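Local coordinates for putative transporter (Clostridium difficile 630, PDB 3LV9), which is a putative membrane transporter of the UPF0053 family whose paired CBS domains, the part crystallised here, probably have a regulatory role, and which may bind flavin adenine dinucleotide, at residues 59-64 with 71-76. Sequence-based numbering, arbitrary orientation.
Sequences YPVCRK and GFVHIR
Tyr-59 and Val-73 hold each other through both backbone polar groups: Tyr-59 N donates to Val-73 O at 2.7 Å, and Val-73 N returns a bond of the same 2.7 Å to Tyr-59 O. Two residues on, Val-61 N reaches Gly-71 O (3.0 Å) in a nearly straight bond, 172° at the hydrogen. Together the two pairs illustrate how an antiparallel ladder is pinned at alternate residues. Between these rungs Pro-60, which has no N-H to give, faces Phe-72 as a non-hydrogen-bonded pair; Pro-60 CA lies 3.5 Å from Gly-71 O in a CA-H...O contact, and Phe-72 CB packs 3.2 Å from Tyr-59 O. On the face shared by Tyr-59, Val-61 and Val-73, the two valines cross at about a right angle. With Val-61 chi1 at 171° its CG1 is trans to the backbone N, which leaves CG2 on the N side, where it meets Val-73 CG1 at 3.7 Å. Further out, strand 38-39 pairs with strand 58-62, Pro-60 and Cys-62 bonding by backbone to Ile-38, and the Cys-37 to Cys-62 disulfide locks the chain just before that strand. At the other end His-74 is the N-cap of helix 75-85: His-74 ND1 accepts from Arg-76 N (3.1 Å) in the ring plane. This hairpin, whose second strand ends at His-74 and passes into the helix, forms the strand-strand-helix part of a CBS domain.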
loop_
_atom_site.group_PDB
_atom_site.type_symbol
_atom_site.label_atom_id
_atom_site.label_comp_id
_atom_site.label_asym_id
_atom_site.label_seq_id
_atom_site.Cartn_x
_atom_site.Cartn_y
_atom_site.Cartn_z
ATOM N N TYR A 59 3.458 -9.202 -1.386
ATOM C CA TYR A 59 3.194 -10.583 -1.047
ATOM C C TYR A 59 4.468 -11.379 -1.041
ATOM O O TYR A 59 5.228 -11.370 -2.000
ATOM C CB TYR A 59 2.233 -11.228 -2.010
ATOM C CG TYR A 59 0.803 -10.730 -1.955
ATOM C CD1 TYR A 59 -0.195 -11.470 -1.282
ATOM C CD2 TYR A 59 0.426 -9.566 -2.602
ATOM C CE1 TYR A 59 -1.531 -11.033 -1.241
ATOM C CE2 TYR A 59 -0.927 -9.105 -2.565
ATOM C CZ TYR A 59 -1.885 -9.859 -1.892
ATOM O OH TYR A 59 -3.209 -9.433 -1.837
ATOM N N PRO A 60 4.685 -12.112 0.034
ATOM C CA PRO A 60 5.686 -13.125 0.026
ATOM C C PRO A 60 5.390 -14.228 -0.975
ATOM O O PRO A 60 4.249 -14.511 -1.226
ATOM C CB PRO A 60 5.654 -13.663 1.445
ATOM C CG PRO A 60 4.267 -13.433 1.898
ATOM C CD PRO A 60 3.770 -12.225 1.181
ATOM N N VAL A 61 6.457 -14.800 -1.540
ATOM C CA VAL A 61 6.414 -15.887 -2.448
ATOM C C VAL A 61 7.070 -17.083 -1.719
ATOM O O VAL A 61 8.161 -16.945 -1.114
ATOM C CB VAL A 61 7.205 -15.536 -3.719
ATOM C CG1 VAL A 61 7.363 -16.727 -4.605
ATOM C CG2 VAL A 61 6.538 -14.400 -4.461
ATOM N N CYS A 62 6.382 -18.217 -1.754
ATOM C CA CYS A 62 6.801 -19.476 -1.142
ATOM C C CYS A 62 6.981 -20.591 -2.134
ATOM O O CYS A 62 6.270 -20.671 -3.088
ATOM C CB CYS A 62 5.751 -19.987 -0.167
ATOM S SG CYS A 62 5.106 -18.867 0.932
ATOM N N ARG A 63 7.903 -21.484 -1.842
ATOM C CA ARG A 63 8.070 -22.735 -2.558
ATOM C C ARG A 63 7.522 -23.806 -1.652
ATOM O O ARG A 63 8.029 -24.031 -0.553
ATOM C CB ARG A 63 9.564 -22.944 -2.856
ATOM C CG ARG A 63 10.043 -24.305 -3.381
ATOM C CD ARG A 63 11.558 -24.224 -3.770
ATOM N NE ARG A 63 11.721 -23.475 -5.038
ATOM C CZ ARG A 63 12.824 -22.820 -5.450
ATOM N NH1 ARG A 63 13.938 -22.790 -4.718
ATOM N NH2 ARG A 63 12.816 -22.166 -6.622
ATOM N N LYS A 64 6.438 -24.421 -2.095
ATOM C CA LYS A 64 5.840 -25.587 -1.432
ATOM C C LYS A 64 5.071 -25.275 -0.152
ATOM O O LYS A 64 3.885 -25.585 -0.051
ATOM C CB LYS A 64 6.885 -26.705 -1.180
ATOM C CG LYS A 64 7.284 -27.509 -2.419
ATOM C CD LYS A 64 6.072 -27.864 -3.289
ATOM C CE LYS A 64 6.079 -29.308 -3.803
ATOM N NZ LYS A 64 4.781 -29.629 -4.530
ATOM N N GLY A 71 11.185 -14.813 -1.250
ATOM C CA GLY A 71 11.321 -13.356 -1.298
ATOM C C GLY A 71 9.934 -12.803 -1.287
ATOM O O GLY A 71 9.039 -13.452 -0.790
ATOM N N PHE A 72 9.736 -11.613 -1.831
ATOM C CA PHE A 72 8.393 -11.116 -1.991
ATOM C C PHE A 72 8.197 -10.409 -3.317
ATOM O O PHE A 72 9.146 -10.136 -4.056
ATOM C CB PHE A 72 8.026 -10.191 -0.851
ATOM C CG PHE A 72 8.552 -8.786 -0.995
ATOM C CD1 PHE A 72 7.747 -7.796 -1.512
ATOM C CD2 PHE A 72 9.823 -8.452 -0.532
ATOM C CE1 PHE A 72 8.192 -6.464 -1.592
ATOM C CE2 PHE A 72 10.306 -7.116 -0.606
ATOM C CZ PHE A 72 9.486 -6.119 -1.144
ATOM N N VAL A 73 6.944 -10.118 -3.613
ATOM C CA VAL A 73 6.657 -9.423 -4.805
ATOM C C VAL A 73 5.700 -8.324 -4.483
ATOM O O VAL A 73 4.965 -8.398 -3.506
ATOM C CB VAL A 73 6.096 -10.356 -5.892
ATOM C CG1 VAL A 73 7.195 -11.269 -6.376
ATOM C CG2 VAL A 73 4.889 -11.153 -5.381
ATOM N N HIS A 74 5.745 -7.286 -5.313
ATOM C CA HIS A 74 4.849 -6.157 -5.200
ATOM C C HIS A 74 3.778 -6.274 -6.268
ATOM O O HIS A 74 4.051 -6.620 -7.428
ATOM C CB HIS A 74 5.636 -4.875 -5.405
ATOM C CG HIS A 74 4.882 -3.644 -5.053
ATOM N ND1 HIS A 74 3.696 -3.294 -5.667
ATOM C CD2 HIS A 74 5.142 -2.678 -4.142
ATOM C CE1 HIS A 74 3.248 -2.172 -5.135
ATOM N NE2 HIS A 74 4.101 -1.784 -4.199
ATOM N N ILE A 75 2.567 -5.924 -5.885
ATOM C CA ILE A 75 1.397 -6.069 -6.725
ATOM C C ILE A 75 1.524 -5.358 -8.125
ATOM O O ILE A 75 0.995 -5.822 -9.120
ATOM C CB ILE A 75 0.172 -5.585 -5.874
ATOM C CG1 ILE A 75 -1.131 -6.198 -6.297
ATOM C CG2 ILE A 75 0.033 -4.045 -5.852
ATOM C CD1 ILE A 75 -2.312 -5.381 -5.759
ATOM N N ARG A 76 2.231 -4.234 -8.205
ATOM C CA ARG A 76 2.291 -3.452 -9.446
ATOM C C ARG A 76 3.105 -4.150 -10.492
ATOM O O ARG A 76 2.777 -4.136 -11.697
ATOM C CB ARG A 76 2.922 -2.085 -9.220
ATOM C CG ARG A 76 1.901 -1.047 -8.986
ATOM C CD ARG A 76 2.480 0.337 -9.059
ATOM N NE ARG A 76 3.555 0.562 -8.109
ATOM C CZ ARG A 76 3.420 1.066 -6.874
ATOM N NH1 ARG A 76 4.511 1.232 -6.128
ATOM N NH2 ARG A 76 2.226 1.405 -6.369
#